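Local coordinates for protein lysyl-trna-dependent l-ysyl-phosphatidylgycerol synthase (PDB 4V36) that transfers lysine from lysyl-tRNA to phosphatidylglycerol, a membrane-lipid modification linked to bacterial resistance, with the soluble part probably acting as the transferase, at residues E20-L23 with E24-G28; F74-V77 with I78-L82; R137-Y140 with N141-E144; M237-L240 with F241-F245. One frame throughout, in Å; residues are numbered along the deposited sequence.

Interaction 1 (E20-L23 with E24-G28); sequences EAFL and EEKGG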
# COMPACT_ATOMS: atom_id res chain seq x y z
N GLU A 20 10.49 14.22 -1.48
CA GLU A 20 10.30 14.20 -2.93
C GLU A 20 11.63 14.20 -3.67
O GLU A 20 11.82 13.48 -4.64
CB GLU A 20 9.44 15.38 -3.38
CG GLU A 20 9.22 15.44 -4.88
CD GLU A 20 8.54 14.20 -5.42
OE1 GLU A 20 7.49 13.81 -4.87
OE2 GLU A 20 9.06 13.60 -6.39
N ALA A 21 12.55 15.03 -3.19
CA ALA A 21 13.88 15.12 -3.79
C ALA A 21 14.63 13.80 -3.62
O ALA A 21 15.28 13.33 -4.55
CB ALA A 21 14.67 16.26 -3.16
N PHE A 22 14.52 13.21 -2.44
CA PHE A 22 15.22 11.96 -2.13
C PHE A 22 14.74 10.80 -2.99
O PHE A 22 15.55 10.05 -3.54
CB PHE A 22 15.04 11.61 -0.65
CG PHE A 22 15.65 10.29 -0.26
CD1 PHE A 22 16.99 10.21 0.09
CD2 PHE A 22 14.89 9.14 -0.23
CE1 PHE A 22 17.56 9.00 0.46
CE2 PHE A 22 15.45 7.93 0.13
CZ PHE A 22 16.79 7.86 0.47
N LEU A 23 13.42 10.66 -3.12
CA LEU A 23 12.83 9.51 -3.80
C LEU A 23 13.13 9.48 -5.30
O LEU A 23 13.05 8.43 -5.93
CB LEU A 23 11.32 9.48 -3.57
CG LEU A 23 10.88 9.13 -2.14
CD1 LEU A 23 9.36 9.15 -2.03
CD2 LEU A 23 11.44 7.78 -1.73
N GLU A 24 13.47 10.64 -5.86
CA GLU A 24 13.75 10.70 -7.29
C GLU A 24 15.25 10.67 -7.57
O GLU A 24 15.67 10.35 -8.68
CB GLU A 24 13.12 11.96 -7.90
CG GLU A 24 13.65 13.27 -7.35
CD GLU A 24 12.98 14.48 -7.98
OE1 GLU A 24 11.99 14.29 -8.72
OE2 GLU A 24 13.44 15.61 -7.73
N GLU A 25 16.06 11.00 -6.56
CA GLU A 25 17.51 11.01 -6.73
C GLU A 25 18.16 9.76 -6.15
O GLU A 25 19.32 9.47 -6.42
CB GLU A 25 18.11 12.26 -6.09
CG GLU A 25 18.18 12.21 -4.57
CD GLU A 25 18.73 13.49 -3.96
OE1 GLU A 25 19.32 14.30 -4.71
OE2 GLU A 25 18.58 13.68 -2.74
N LYS A 26 17.41 9.01 -5.34
CA LYS A 26 17.94 7.81 -4.70
C LYS A 26 17.06 6.59 -4.97
O LYS A 26 17.51 5.45 -4.86
CB LYS A 26 18.09 8.02 -3.19
CG LYS A 26 19.03 9.16 -2.81
CD LYS A 26 20.44 8.91 -3.32
CE LYS A 26 21.37 10.05 -2.92
NZ LYS A 26 22.76 9.82 -3.41
N GLY A 27 15.80 6.84 -5.31
CA GLY A 27 14.85 5.77 -5.56
C GLY A 27 14.05 5.42 -4.32
O GLY A 27 14.38 5.85 -3.22
N GLY A 28 12.99 4.64 -4.51
CA GLY A 28 12.14 4.22 -3.41
C GLY A 28 11.59 2.82 -3.61
O GLY A 28 12.02 2.10 -4.51

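Interaction 2 (F74-V77 with I78-L82); sequences FPLV and IKEFL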
# COMPACT_ATOMS: atom_id res chain seq x y z
N PHE A 74 21.61 0.39 2.69
CA PHE A 74 20.59 -0.21 3.54
C PHE A 74 21.14 -0.82 4.84
O PHE A 74 20.54 -0.64 5.90
CB PHE A 74 19.80 -1.28 2.77
CG PHE A 74 18.80 -0.72 1.80
CD1 PHE A 74 18.70 0.64 1.59
CD2 PHE A 74 17.94 -1.57 1.11
CE1 PHE A 74 17.77 1.15 0.70
CE2 PHE A 74 17.01 -1.06 0.22
CZ PHE A 74 16.93 0.30 0.01
N PRO A 75 22.28 -1.55 4.77
CA PRO A 75 22.81 -2.03 6.05
C PRO A 75 23.22 -0.89 6.98
O PRO A 75 23.14 -1.03 8.20
CB PRO A 75 24.04 -2.85 5.64
CG PRO A 75 23.75 -3.27 4.25
CD PRO A 75 23.02 -2.12 3.63
N LEU A 76 23.65 0.23 6.41
CA LEU A 76 24.10 1.37 7.20
C LEU A 76 22.94 2.05 7.93
O LEU A 76 23.04 2.34 9.12
CB LEU A 76 24.81 2.39 6.30
CG LEU A 76 25.28 3.67 6.99
CD1 LEU A 76 26.22 3.36 8.14
CD2 LEU A 76 25.94 4.60 5.98
N VAL A 77 21.85 2.30 7.22
CA VAL A 77 20.71 3.01 7.80
C VAL A 77 20.00 2.16 8.85
O VAL A 77 19.52 2.68 9.86
CB VAL A 77 19.70 3.46 6.71
CG1 VAL A 77 19.13 2.26 5.96
CG2 VAL A 77 18.59 4.31 7.32
N ILE A 78 19.96 0.85 8.63
CA ILE A 78 19.35 -0.07 9.58
C ILE A 78 20.20 -0.13 10.85
O ILE A 78 19.68 -0.16 11.96
CB ILE A 78 19.18 -1.48 8.99
CG1 ILE A 78 18.18 -1.44 7.83
CG2 ILE A 78 18.72 -2.46 10.05
CD1 ILE A 78 18.02 -2.77 7.12
N LYS A 79 21.52 -0.13 10.66
CA LYS A 79 22.46 -0.15 11.77
C LYS A 79 22.33 1.11 12.63
O LYS A 79 22.28 1.03 13.86
CB LYS A 79 23.89 -0.30 11.25
CG LYS A 79 24.95 -0.37 12.34
CD LYS A 79 26.33 -0.55 11.72
CE LYS A 79 27.41 -0.64 12.79
NZ LYS A 79 28.76 -0.81 12.19
N GLU A 80 22.28 2.26 11.97
CA GLU A 80 22.18 3.54 12.67
C GLU A 80 20.83 3.70 13.37
O GLU A 80 20.77 4.19 14.50
CB GLU A 80 22.40 4.70 11.70
CG GLU A 80 23.80 4.77 11.13
CD GLU A 80 23.95 5.86 10.08
OE1 GLU A 80 22.92 6.44 9.68
OE2 GLU A 80 25.10 6.13 9.66
N PHE A 81 19.76 3.30 12.69
CA PHE A 81 18.41 3.43 13.24
C PHE A 81 18.23 2.56 14.48
O PHE A 81 17.70 3.01 15.49
CB PHE A 81 17.37 3.07 12.18
CG PHE A 81 15.95 3.19 12.66
CD1 PHE A 81 15.35 4.44 12.77
CD2 PHE A 81 15.21 2.07 13.00
CE1 PHE A 81 14.04 4.56 13.21
CE2 PHE A 81 13.91 2.18 13.44
CZ PHE A 81 13.32 3.43 13.54
N LEU A 82 18.67 1.30 14.39
CA LEU A 82 18.58 0.38 15.51
C LEU A 82 19.46 0.82 16.68
O LEU A 82 19.09 0.66 17.84
CB LEU A 82 18.96 -1.04 15.08
CG LEU A 82 17.95 -1.77 14.19
CD1 LEU A 82 18.51 -3.10 13.72
CD2 LEU A 82 16.65 -1.97 14.93

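Interaction 3 (R137-Y140 with N141-E144); sequences RAIY and NRFE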
# COMPACT_ATOMS: atom_id res chain seq x y z
N ARG A 137 -14.98 -9.97 -19.02
CA ARG A 137 -15.31 -9.37 -20.31
C ARG A 137 -16.74 -8.86 -20.33
O ARG A 137 -17.05 -7.86 -20.98
CB ARG A 137 -15.08 -10.38 -21.44
CG ARG A 137 -15.25 -9.80 -22.84
CD ARG A 137 -14.84 -10.77 -23.93
NE ARG A 137 -15.61 -12.02 -23.89
CZ ARG A 137 -15.12 -13.19 -23.50
NH1 ARG A 137 -13.86 -13.29 -23.11
NH2 ARG A 137 -15.90 -14.26 -23.49
N ALA A 138 -17.62 -9.55 -19.61
CA ALA A 138 -19.01 -9.13 -19.50
C ALA A 138 -19.13 -7.81 -18.74
O ALA A 138 -19.92 -6.94 -19.10
CB ALA A 138 -19.84 -10.21 -18.83
N ILE A 139 -18.33 -7.68 -17.69
CA ILE A 139 -18.32 -6.46 -16.88
C ILE A 139 -17.83 -5.27 -17.70
O ILE A 139 -18.43 -4.19 -17.66
CB ILE A 139 -17.44 -6.62 -15.63
CG1 ILE A 139 -17.95 -7.78 -14.76
CG2 ILE A 139 -17.40 -5.33 -14.83
CD1 ILE A 139 -17.16 -7.99 -13.50
N TYR A 140 -16.75 -5.48 -18.44
CA TYR A 140 -16.18 -4.43 -19.28
C TYR A 140 -17.16 -3.97 -20.35
O TYR A 140 -17.37 -2.77 -20.54
CB TYR A 140 -14.88 -4.91 -19.93
CG TYR A 140 -14.30 -3.95 -20.95
CD1 TYR A 140 -13.64 -2.80 -20.55
CD2 TYR A 140 -14.42 -4.20 -22.31
CE1 TYR A 140 -13.11 -1.92 -21.48
CE2 TYR A 140 -13.89 -3.33 -23.25
CZ TYR A 140 -13.24 -2.19 -22.82
OH TYR A 140 -12.71 -1.32 -23.75
N ASN A 141 -17.77 -4.93 -21.04
CA ASN A 141 -18.72 -4.63 -22.10
C ASN A 141 -19.94 -3.86 -21.60
O ASN A 141 -20.44 -2.97 -22.29
CB ASN A 141 -19.16 -5.92 -22.80
CG ASN A 141 -18.05 -6.57 -23.59
OD1 ASN A 141 -17.16 -5.89 -24.11
ND2 ASN A 141 -18.08 -7.89 -23.68
N ARG A 142 -20.40 -4.21 -20.41
CA ARG A 142 -21.56 -3.54 -19.82
C ARG A 142 -21.25 -2.08 -19.49
O ARG A 142 -22.04 -1.19 -19.79
CB ARG A 142 -22.02 -4.28 -18.56
CG ARG A 142 -23.16 -3.59 -17.82
CD ARG A 142 -23.85 -4.55 -16.86
NE ARG A 142 -22.91 -5.27 -16.01
CZ ARG A 142 -22.52 -4.86 -14.81
NH1 ARG A 142 -22.99 -3.73 -14.31
NH2 ARG A 142 -21.66 -5.58 -14.11
N PHE A 143 -20.09 -1.85 -18.89
CA PHE A 143 -19.64 -0.49 -18.59
C PHE A 143 -19.41 0.30 -19.87
O PHE A 143 -19.70 1.50 -19.93
CB PHE A 143 -18.37 -0.51 -17.74
CG PHE A 143 -18.62 -0.62 -16.26
CD1 PHE A 143 -18.91 -1.85 -15.68
CD2 PHE A 143 -18.56 0.50 -15.45
CE1 PHE A 143 -19.14 -1.95 -14.32
CE2 PHE A 143 -18.79 0.40 -14.09
CZ PHE A 143 -19.07 -0.83 -13.53
N GLU A 144 -18.90 -0.37 -20.90
CA GLU A 144 -18.69 0.26 -22.19
C GLU A 144 -20.03 0.56 -22.87
O GLU A 144 -20.18 1.57 -23.55
CB GLU A 144 -17.83 -0.63 -23.10
CG GLU A 144 -16.36 -0.67 -22.72
CD GLU A 144 -15.67 0.66 -22.97
OE1 GLU A 144 -15.37 0.96 -24.14
OE2 GLU A 144 -15.41 1.39 -21.99

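Interaction 4 (M237-L240 with F241-F245); sequences MDAL and FIYLF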
# COMPACT_ATOMS: atom_id res chain seq x y z
N MET A 237 -15.41 -2.44 -8.99
CA MET A 237 -13.99 -2.64 -8.69
C MET A 237 -13.30 -3.44 -9.79
O MET A 237 -12.16 -3.16 -10.15
CB MET A 237 -13.82 -3.33 -7.34
CG MET A 237 -14.15 -2.45 -6.15
SD MET A 237 -13.69 -3.21 -4.59
CE MET A 237 -14.70 -4.69 -4.62
N ASP A 238 -13.99 -4.44 -10.31
CA ASP A 238 -13.47 -5.24 -11.41
C ASP A 238 -13.29 -4.39 -12.66
O ASP A 238 -12.28 -4.51 -13.36
CB ASP A 238 -14.39 -6.43 -11.71
CG ASP A 238 -14.27 -7.53 -10.68
OD1 ASP A 238 -13.15 -7.76 -10.17
OD2 ASP A 238 -15.30 -8.18 -10.38
N ALA A 239 -14.26 -3.53 -12.93
CA ALA A 239 -14.22 -2.65 -14.09
C ALA A 239 -13.04 -1.69 -14.02
O ALA A 239 -12.35 -1.47 -15.02
CB ALA A 239 -15.52 -1.87 -14.20
N LEU A 240 -12.80 -1.13 -12.84
CA LEU A 240 -11.73 -0.16 -12.66
C LEU A 240 -10.36 -0.77 -12.91
O LEU A 240 -9.51 -0.15 -13.55
CB LEU A 240 -11.78 0.45 -11.26
CG LEU A 240 -12.99 1.35 -10.95
CD1 LEU A 240 -12.88 1.93 -9.55
CD2 LEU A 240 -13.11 2.45 -11.99
N PHE A 241 -10.14 -1.98 -12.41
CA PHE A 241 -8.87 -2.67 -12.62
C PHE A 241 -8.66 -3.00 -14.09
O PHE A 241 -7.54 -2.98 -14.59
CB PHE A 241 -8.78 -3.93 -11.77
CG PHE A 241 -8.39 -3.68 -10.34
CD1 PHE A 241 -7.16 -3.13 -10.04
CD2 PHE A 241 -9.25 -4.01 -9.30
CE1 PHE A 241 -6.79 -2.89 -8.73
CE2 PHE A 241 -8.88 -3.78 -7.99
CZ PHE A 241 -7.66 -3.22 -7.70
N ILE A 242 -9.75 -3.32 -14.79
CA ILE A 242 -9.69 -3.59 -16.22
C ILE A 242 -9.28 -2.33 -16.98
O ILE A 242 -8.40 -2.37 -17.84
CB ILE A 242 -11.03 -4.11 -16.76
CG1 ILE A 242 -11.33 -5.50 -16.19
CG2 ILE A 242 -11.02 -4.18 -18.28
CD1 ILE A 242 -12.71 -6.03 -16.55
N TYR A 243 -9.93 -1.21 -16.65
CA TYR A 243 -9.58 0.07 -17.25
C TYR A 243 -8.16 0.48 -16.88
O TYR A 243 -7.43 1.03 -17.71
CB TYR A 243 -10.57 1.16 -16.82
CG TYR A 243 -11.91 1.09 -17.52
CD1 TYR A 243 -12.01 1.25 -18.89
CD2 TYR A 243 -13.08 0.90 -16.79
CE1 TYR A 243 -13.23 1.19 -19.53
CE2 TYR A 243 -14.31 0.85 -17.42
CZ TYR A 243 -14.38 1.00 -18.79
OH TYR A 243 -15.60 0.94 -19.42
N LEU A 244 -7.77 0.22 -15.64
CA LEU A 244 -6.42 0.54 -15.17
C LEU A 244 -5.36 -0.26 -15.92
O LEU A 244 -4.34 0.28 -16.33
CB LEU A 244 -6.30 0.27 -13.67
CG LEU A 244 -6.76 1.39 -12.73
CD1 LEU A 244 -6.68 0.94 -11.28
CD2 LEU A 244 -5.94 2.64 -12.95
N PHE A 245 -5.61 -1.56 -16.09
CA PHE A 245 -4.66 -2.43 -16.77
C PHE A 245 -4.55 -2.07 -18.24
O PHE A 245 -3.47 -2.19 -18.84
CB PHE A 245 -5.08 -3.90 -16.62
CG PHE A 245 -5.02 -4.42 -15.21
CD1 PHE A 245 -4.39 -3.69 -14.21
CD2 PHE A 245 -5.59 -5.63 -14.88
CE1 PHE A 245 -4.34 -4.16 -12.91
CE2 PHE A 245 -5.54 -6.11 -13.58
CZ PHE A 245 -4.92 -5.37 -12.60

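Interaction 1 (E20-L23 with E24-G28)
E20 meets E24 one turn further along the helix, where the two side chains cross at about a right angle. Their carboxylates are turned nearly perpendicular, 82° between planes, and OE2 of E20 lies 3.8 Å from OE1 of E24, so two like charges sit close and probably disfavour each other. E24 holds CG between its backbone N and carbonyl carbon (chi1 62°), which lays that methylene 3.3 Å from the carbonyl O of E20. At A21 the carbonyl O receives a weak bond from E25 N and lies 3.1 Å from E25 CG. F22 comes next and contributes both backbone and ring. Its carbonyl O takes the 2.8 Å bond from K26 N, with E25 N as a second, weak donor, while K26 CB sits over one ring face in a CH-pi contact, 3.9 Å from the F22 ring centroid and 16° off the normal. These turns form the C-terminal end of helix 16-25, which lies on strand 60-69: F22 and L23 both touch S68, and F22 packs edge-to-face with Y44. At L23 the carbonyl O accepts a weak hydrogen bond from G27 N, 3.2 Å away. The chain departs from helical angles at K26, and G27 follows with a positive phi that suits glycine. CD2 of L23 then approaches CA of G28 to 4.0 Å.

Interaction 2 (F74-V77 with I78-L82)
The flat carboxylate of E80 meets the branched end of L76, its OE2 lying 3.4 Å from L76 CD1 and 3.6 Å from L76 CG. That same OE2 is hydrogen-bonded to S46 OG, which ties the acid to a neighbouring loop and probably limits how it can turn. The rings of F74 and F81 lead off from the helix toward other partners: F81 packs edge-to-face with F43 and also meets the ring of F54, whereas F74 touches P67 and L104. The contact lies in the first turns of helix 74-87, the crossover helix of a beta-alpha-beta unit between the parallel strands 60-69 and 91-97, in a domain of the acetyltransferase clan. P75, which has no N-H to donate, falls in the first turn, where none is called for. Regular bonds follow: I78 N to F74 O, K79 N to P75 O, E80 N to L76 O and F81 N to V77 O, the last at 2.9 Å. L76 keeps CG anti to its own N (chi1 177°), and with chi2 of 58° this sends CD1 forward to E80. V77 and I78 are buried neighbours, V77 packing on I52 of strand 50-57 and I78 on L104 of helix 102-106. CG1 of I78, set beside its backbone N by chi1 of -66°, rests 3.2 Å from the carbonyl O of F74.

Interaction 3 (R137-Y140 with N141-E144)
Y140 and E144 cross obliquely, yet their flat groups stack, the tyrosine ring and the carboxylate lying almost parallel with only 6° between their planes. The contact over the ring face is made by E144 CG, 3.6 Å from the centroid of the Y140 ring and 17° off its normal, a CH-pi approach. E144 is folded back at chi2 (-69°), a bend that brings the acid group over the phenol end of the ring. I139 and F143 are arranged differently: they run side by side in the same direction, with I139 CG2 3.8 Å from F143 CE1. The carbonyl O of I139 meets the edge of the F143 ring in its plane, 3.1 Å from CD1, while also accepting the backbone bond from F143 N. R137 and N141 likewise lie side by side, and N141 ND2 approaches R137 CG to 3.5 Å. The charged ends point to other parts of the fold: R137 NH1 bonds I128 O and G130 O, and R142 NH2 bonds K234 O. Helix 134-145 packs against helix 236-251, with I139 on D238, Y140 on I242, and F143 on A239 and Y243. The chemistry of the stack is mixed. An anion gains little from the electron-rich ring face, so the attraction probably lies in the methylene, while the acid itself is held by a hydrogen bond between E144 OE2 and Y243 OH.

Interaction 4 (M237-L240 with F241-F245)
L240 O accepts the shortest bond of this contact, 2.7 Å from L244 N with an N-H...O angle of 152°, and CB of L244 packs against the same oxygen at 3.2 Å. The preceding carbonyls are shared in a similar way between an amide and a side-chain carbon. A239 O takes the bond from Y243 N, and CD2 of Y243 lies 3.0 Å from that oxygen. D238 O receives I242 N and is approached by I242 CG1 at 3.1 Å. M237 O does the same for F241, whose CD2 comes within 3.1 Å. Each of these side chains has CG or CG1 beside its own backbone N (chi1 -81° in F241, -76° in Y243), which tilts it back over the carbonyl one turn earlier. Helix 236-251 is the connection in a beta-alpha-beta unit between the parallel strands 220-228 and 255-261, and this stretch of it is largely buried. L240 and F241 pack on M226, one of the residues lining the pocket that holds the lysine amide, and the side chain of M237 is about 9 Å from that ligand. Toward F256 and M258 lies the F241 ring, which also meets F292 edge-to-face. A239 CB reaches Y243 CE2 at 4.4 Å. Beyond the helix, D238 OD1 forms a salt bridge with K301 NZ and a hydrogen bond with Y302 OH.

How the interactions relate
All four contacts are local, one turn of a helix against the next, but they sit in different surroundings. Interaction 4 is buried and mostly aliphatic and aromatic; interaction 3, at the surface, stacks a carboxylate on a tyrosine ring. Interactions 1 and 2 are partly buried, 1 with two close glutamates and 2 with an acid against a leucine. Interactions 3 and 4 touch, F143 CE1 packing on A239 CB at 3.6 Å, so helices 134-145 and 236-251 form one packed pair. Interactions 1 and 2 do not touch, yet both helices lie against strand 60-69. Bonding is regular in 2, 3 and 4 and frays in 1, where a helix ends. Interaction 4 meets the ligand pocket only at second hand, through M226.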